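Local coordinates for signal recognition 54 kDa protein (Pyrococcus furiosus, PDB 3DM5) that belongs to the SRP54 family of signal recognition particle GTPases, joining a helical bundle, a P-loop GTPase domain and a signal-peptide-binding domain, at residues I220-L233 / S252-T265. Sequence-based numbering, arbitrary orientation.
Sequences IDGTIGQQAYNQAL and SAKGGGALSAVAAT. With SO4 (sulfate ion), chain N.
A chi1 of 180° turns the Tyr229 ring away from its own backbone N and toward the C-terminal end of helix 255-263 and the residues just after it, while Val262, whose CG2 lies anti to its carbonyl carbon (chi1 164°), sends that methyl to meet Ile220 CD1 tip to tip at 3.7 Å. The contact joins two neighbouring helices of the P-loop GTPase fold, which follow adjacent parallel strands of the central sheet; the axes of 228-233 and 255-263 approach to 8.0 Å, their N-to-C directions 37° apart. Such closeness suits small residues: Ala228, Ala232, Ala258 and Ala261 present single methyls, and Gly222, Gly225, Gly255 and Gly257 let backbone meet backbone. Gly225, at a positive phi that glycine readily adopts, brings its CA to 3.4 Å from Lys254 O, a CA-H...O contact repeated from Ala258 CA to Gly225 O; no conventional hydrogen bond spans the segments. Lys254 passes its aliphatic CD by Thr223 O, and its NZ forms a weak, long ion pair with Asp43, which also accepts from Gln226 N. Ser252 OG caps the helix start by accepting from Gly255 N. At the far end, Thr265, less surely placed, has OG1 over one face of the Tyr229 ring, whereas Ala261 O sits at its edge with Ala264 CB, 4.0 Å from Tyr229 CE1.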
loop_
_atom_site.group_PDB
_atom_site.type_symbol
_atom_site.label_atom_id
_atom_site.label_comp_id
_atom_site.label_asym_id
_atom_site.label_seq_id
_atom_site.Cartn_x
_atom_site.Cartn_y
_atom_site.Cartn_z
ATOM N N ILE A 220 -11.992 -17.786 19.959
ATOM C CA ILE A 220 -10.998 -16.717 20.021
ATOM C C ILE A 220 -11.076 -15.827 18.787
ATOM O O ILE A 220 -11.099 -16.313 17.651
ATOM C CB ILE A 220 -9.555 -17.268 20.095
ATOM C CG1 ILE A 220 -9.409 -18.270 21.233
ATOM C CG2 ILE A 220 -8.553 -16.142 20.286
ATOM C CD1 ILE A 220 -7.986 -18.718 21.432
ATOM N N ASP A 221 -11.102 -14.524 19.031
ATOM C CA ASP A 221 -11.063 -13.511 17.985
ATOM C C ASP A 221 -9.652 -13.453 17.408
ATOM O O ASP A 221 -8.699 -13.085 18.086
ATOM C CB ASP A 221 -11.487 -12.177 18.597
ATOM C CG ASP A 221 -11.349 -11.010 17.651
ATOM O OD1 ASP A 221 -10.593 -11.114 16.655
ATOM O OD2 ASP A 221 -11.996 -9.976 17.930
ATOM N N GLY A 222 -9.522 -13.840 16.146
ATOM C CA GLY A 222 -8.214 -13.970 15.536
ATOM C C GLY A 222 -7.539 -12.654 15.189
ATOM O O GLY A 222 -6.405 -12.644 14.759
ATOM N N THR A 223 -8.225 -11.539 15.374
ATOM C CA THR A 223 -7.610 -10.259 15.080
ATOM C C THR A 223 -6.716 -9.827 16.218
ATOM O O THR A 223 -6.053 -8.797 16.123
ATOM C CB THR A 223 -8.645 -9.155 14.829
ATOM O OG1 THR A 223 -9.325 -8.865 16.054
ATOM C CG2 THR A 223 -9.642 -9.573 13.734
ATOM N N ILE A 224 -6.701 -10.612 17.295
ATOM C CA ILE A 224 -5.771 -10.363 18.400
ATOM C C ILE A 224 -4.361 -10.891 18.125
ATOM O O ILE A 224 -3.436 -10.646 18.896
ATOM C CB ILE A 224 -6.308 -10.892 19.759
ATOM C CG1 ILE A 224 -6.212 -12.414 19.855
ATOM C CG2 ILE A 224 -7.727 -10.449 19.959
ATOM C CD1 ILE A 224 -6.235 -12.913 21.301
ATOM N N GLY A 225 -4.184 -11.594 17.012
ATOM C CA GLY A 225 -2.861 -12.081 16.663
ATOM C C GLY A 225 -2.266 -12.987 17.725
ATOM O O GLY A 225 -2.930 -13.884 18.250
ATOM N N GLN A 226 -1.003 -12.750 18.052
ATOM C CA GLN A 226 -0.250 -13.685 18.880
ATOM C C GLN A 226 -0.687 -13.673 20.332
ATOM O O GLN A 226 -0.234 -14.507 21.098
ATOM C CB GLN A 226 1.242 -13.388 18.801
ATOM C CG GLN A 226 1.655 -12.137 19.532
ATOM C CD GLN A 226 3.146 -11.941 19.515
ATOM O OE1 GLN A 226 3.673 -11.116 18.756
ATOM N NE2 GLN A 226 3.851 -12.724 20.325
ATOM N N GLN A 227 -1.552 -12.727 20.707
ATOM C CA GLN A 227 -2.102 -12.671 22.064
ATOM C C GLN A 227 -3.044 -13.831 22.355
ATOM O O GLN A 227 -3.460 -14.011 23.500
ATOM C CB GLN A 227 -2.865 -11.369 22.320
ATOM C CG GLN A 227 -2.138 -10.097 21.952
ATOM C CD GLN A 227 -2.986 -8.861 22.210
ATOM O OE1 GLN A 227 -3.106 -8.420 23.350
ATOM N NE2 GLN A 227 -3.589 -8.304 21.150
ATOM N N ALA A 228 -3.383 -14.604 21.322
ATOM C CA ALA A 228 -4.241 -15.766 21.498
ATOM C C ALA A 228 -3.543 -16.856 22.291
ATOM O O ALA A 228 -4.198 -17.712 22.882
ATOM C CB ALA A 228 -4.707 -16.325 20.166
ATOM N N TYR A 229 -2.218 -16.841 22.280
ATOM C CA TYR A 229 -1.451 -17.873 22.950
ATOM C C TYR A 229 -1.882 -18.072 24.407
ATOM O O TYR A 229 -2.302 -19.158 24.799
ATOM C CB TYR A 229 0.038 -17.557 22.906
ATOM C CG TYR A 229 0.855 -18.607 23.599
ATOM C CD1 TYR A 229 1.245 -19.763 22.925
ATOM C CD2 TYR A 229 1.215 -18.472 24.932
ATOM C CE1 TYR A 229 1.992 -20.754 23.556
ATOM C CE2 TYR A 229 1.974 -19.464 25.578
ATOM C CZ TYR A 229 2.355 -20.601 24.877
ATOM O OH TYR A 229 3.091 -21.593 25.479
ATOM N N ASN A 230 -1.768 -17.014 25.201
ATOM C CA ASN A 230 -2.068 -17.085 26.625
ATOM C C ASN A 230 -3.521 -17.403 26.938
ATOM O O ASN A 230 -3.796 -18.094 27.916
ATOM C CB ASN A 230 -1.593 -15.824 27.355
ATOM C CG ASN A 230 -0.102 -15.858 27.642
ATOM O OD1 ASN A 230 0.447 -16.902 27.995
ATOM N ND2 ASN A 230 0.560 -14.722 27.482
ATOM N N GLN A 231 -4.435 -16.918 26.100
ATOM C CA GLN A 231 -5.850 -17.236 26.241
ATOM C C GLN A 231 -6.092 -18.708 25.970
ATOM O O GLN A 231 -6.802 -19.351 26.729
ATOM C CB GLN A 231 -6.717 -16.394 25.297
ATOM C CG GLN A 231 -6.518 -14.907 25.456
ATOM C CD GLN A 231 -7.509 -14.114 24.656
ATOM O OE1 GLN A 231 -8.275 -14.670 23.864
ATOM N NE2 GLN A 231 -7.505 -12.803 24.851
ATOM N N ALA A 232 -5.498 -19.247 24.908
ATOM C CA ALA A 232 -5.656 -20.665 24.578
ATOM C C ALA A 232 -5.042 -21.528 25.670
ATOM O O ALA A 232 -5.609 -22.546 26.082
ATOM C CB ALA A 232 -5.009 -20.985 23.239
ATOM N N LEU A 233 -3.873 -21.107 26.133
ATOM C CA LEU A 233 -3.119 -21.865 27.110
ATOM C C LEU A 233 -3.859 -21.966 28.440
ATOM O O LEU A 233 -3.952 -23.058 29.012
ATOM C CB LEU A 233 -1.746 -21.238 27.330
ATOM C CG LEU A 233 -0.572 -22.222 27.399
ATOM C CD1 LEU A 233 0.519 -21.706 28.303
ATOM C CD2 LEU A 233 -1.021 -23.580 27.861
ATOM N N SER A 252 -8.222 -10.228 8.059
ATOM C CA SER A 252 -7.408 -9.773 9.185
ATOM C C SER A 252 -5.934 -9.936 8.896
ATOM O O SER A 252 -5.476 -10.979 8.399
ATOM C CB SER A 252 -7.772 -10.491 10.489
ATOM O OG SER A 252 -6.945 -11.627 10.709
ATOM N N ALA A 253 -5.185 -8.896 9.223
ATOM C CA ALA A 253 -3.746 -8.926 9.018
ATOM C C ALA A 253 -3.054 -9.866 10.007
ATOM O O ALA A 253 -1.911 -10.265 9.792
ATOM C CB ALA A 253 -3.172 -7.523 9.127
ATOM N N LYS A 254 -3.765 -10.232 11.071
ATOM C CA LYS A 254 -3.132 -10.861 12.224
ATOM C C LYS A 254 -3.572 -12.303 12.526
ATOM O O LYS A 254 -3.007 -12.935 13.409
ATOM C CB LYS A 254 -3.332 -9.978 13.454
ATOM C CG LYS A 254 -3.118 -8.506 13.177
ATOM C CD LYS A 254 -3.434 -7.643 14.393
ATOM C CE LYS A 254 -2.403 -7.814 15.486
ATOM N NZ LYS A 254 -2.686 -6.884 16.617
ATOM N N GLY A 255 -4.561 -12.814 11.798
ATOM C CA GLY A 255 -5.028 -14.175 11.980
ATOM C C GLY A 255 -3.930 -15.229 11.936
ATOM O O GLY A 255 -3.980 -16.242 12.650
ATOM N N GLY A 256 -2.925 -15.002 11.100
ATOM C CA GLY A 256 -1.811 -15.923 11.045
ATOM C C GLY A 256 -1.169 -16.062 12.408
ATOM O O GLY A 256 -0.889 -17.170 12.872
ATOM N N GLY A 257 -0.942 -14.921 13.053
ATOM C CA GLY A 257 -0.392 -14.891 14.392
ATOM C C GLY A 257 -1.254 -15.612 15.417
ATOM O O GLY A 257 -0.721 -16.190 16.358
ATOM N N ALA A 258 -2.578 -15.570 15.246
ATOM C CA ALA A 258 -3.505 -16.270 16.140
ATOM C C ALA A 258 -3.446 -17.793 15.962
ATOM O O ALA A 258 -3.337 -18.524 16.942
ATOM C CB ALA A 258 -4.952 -15.760 15.938
ATOM N N LEU A 259 -3.524 -18.265 14.714
ATOM C CA LEU A 259 -3.481 -19.700 14.438
ATOM C C LEU A 259 -2.178 -20.292 14.926
ATOM O O LEU A 259 -2.184 -21.296 15.625
ATOM C CB LEU A 259 -3.658 -20.015 12.954
ATOM C CG LEU A 259 -4.956 -19.573 12.268
ATOM C CD1 LEU A 259 -4.869 -19.904 10.795
ATOM C CD2 LEU A 259 -6.183 -20.215 12.909
ATOM N N SER A 260 -1.062 -19.666 14.556
ATOM C CA SER A 260 0.242 -20.171 14.946
ATOM C C SER A 260 0.376 -20.154 16.472
ATOM O O SER A 260 0.984 -21.040 17.085
ATOM C CB SER A 260 1.344 -19.349 14.281
ATOM O OG SER A 260 1.225 -17.984 14.635
ATOM N N ALA A 261 -0.228 -19.146 17.080
ATOM C CA ALA A 261 -0.184 -18.982 18.531
ATOM C C ALA A 261 -0.947 -20.095 19.268
ATOM O O ALA A 261 -0.430 -20.708 20.195
ATOM C CB ALA A 261 -0.725 -17.622 18.912
ATOM N N VAL A 262 -2.183 -20.331 18.835
ATOM C CA VAL A 262 -3.029 -21.382 19.362
ATOM C C VAL A 262 -2.420 -22.748 19.097
ATOM O O VAL A 262 -2.470 -23.627 19.951
ATOM C CB VAL A 262 -4.462 -21.340 18.757
ATOM C CG1 VAL A 262 -5.188 -22.644 19.025
ATOM C CG2 VAL A 262 -5.260 -20.172 19.320
ATOM N N ALA A 263 -1.823 -22.935 17.929
ATOM C CA ALA A 263 -1.243 -24.229 17.623
ATOM C C ALA A 263 0.019 -24.512 18.476
ATOM O O ALA A 263 0.394 -25.667 18.717
ATOM C CB ALA A 263 -0.942 -24.337 16.142
ATOM N N ALA A 264 0.669 -23.445 18.926
ATOM C CA ALA A 264 1.891 -23.569 19.692
ATOM C C ALA A 264 1.493 -24.097 21.049
ATOM O O ALA A 264 2.304 -24.518 21.869
ATOM C CB ALA A 264 2.546 -22.225 19.835
ATOM N N THR A 265 0.202 -24.073 21.271
ATOM C CA THR A 265 -0.322 -24.304 22.582
ATOM C C THR A 265 -0.655 -25.786 22.747
ATOM O O THR A 265 -0.725 -26.288 23.865
ATOM C CB THR A 265 -1.570 -23.466 22.729
ATOM O OG1 THR A 265 -1.402 -22.523 23.796
ATOM C CG2 THR A 265 -2.794 -24.361 22.895
HETATM S S SO4 N . 0.300 -11.507 25.676
HETATM O O1 SO4 N . 0.134 -12.665 24.792
HETATM O O2 SO4 N . -0.675 -11.597 26.764
HETATM O O3 SO4 N . 1.674 -11.495 26.180
HETATM O O4 SO4 N . 0.045 -10.251 24.974
#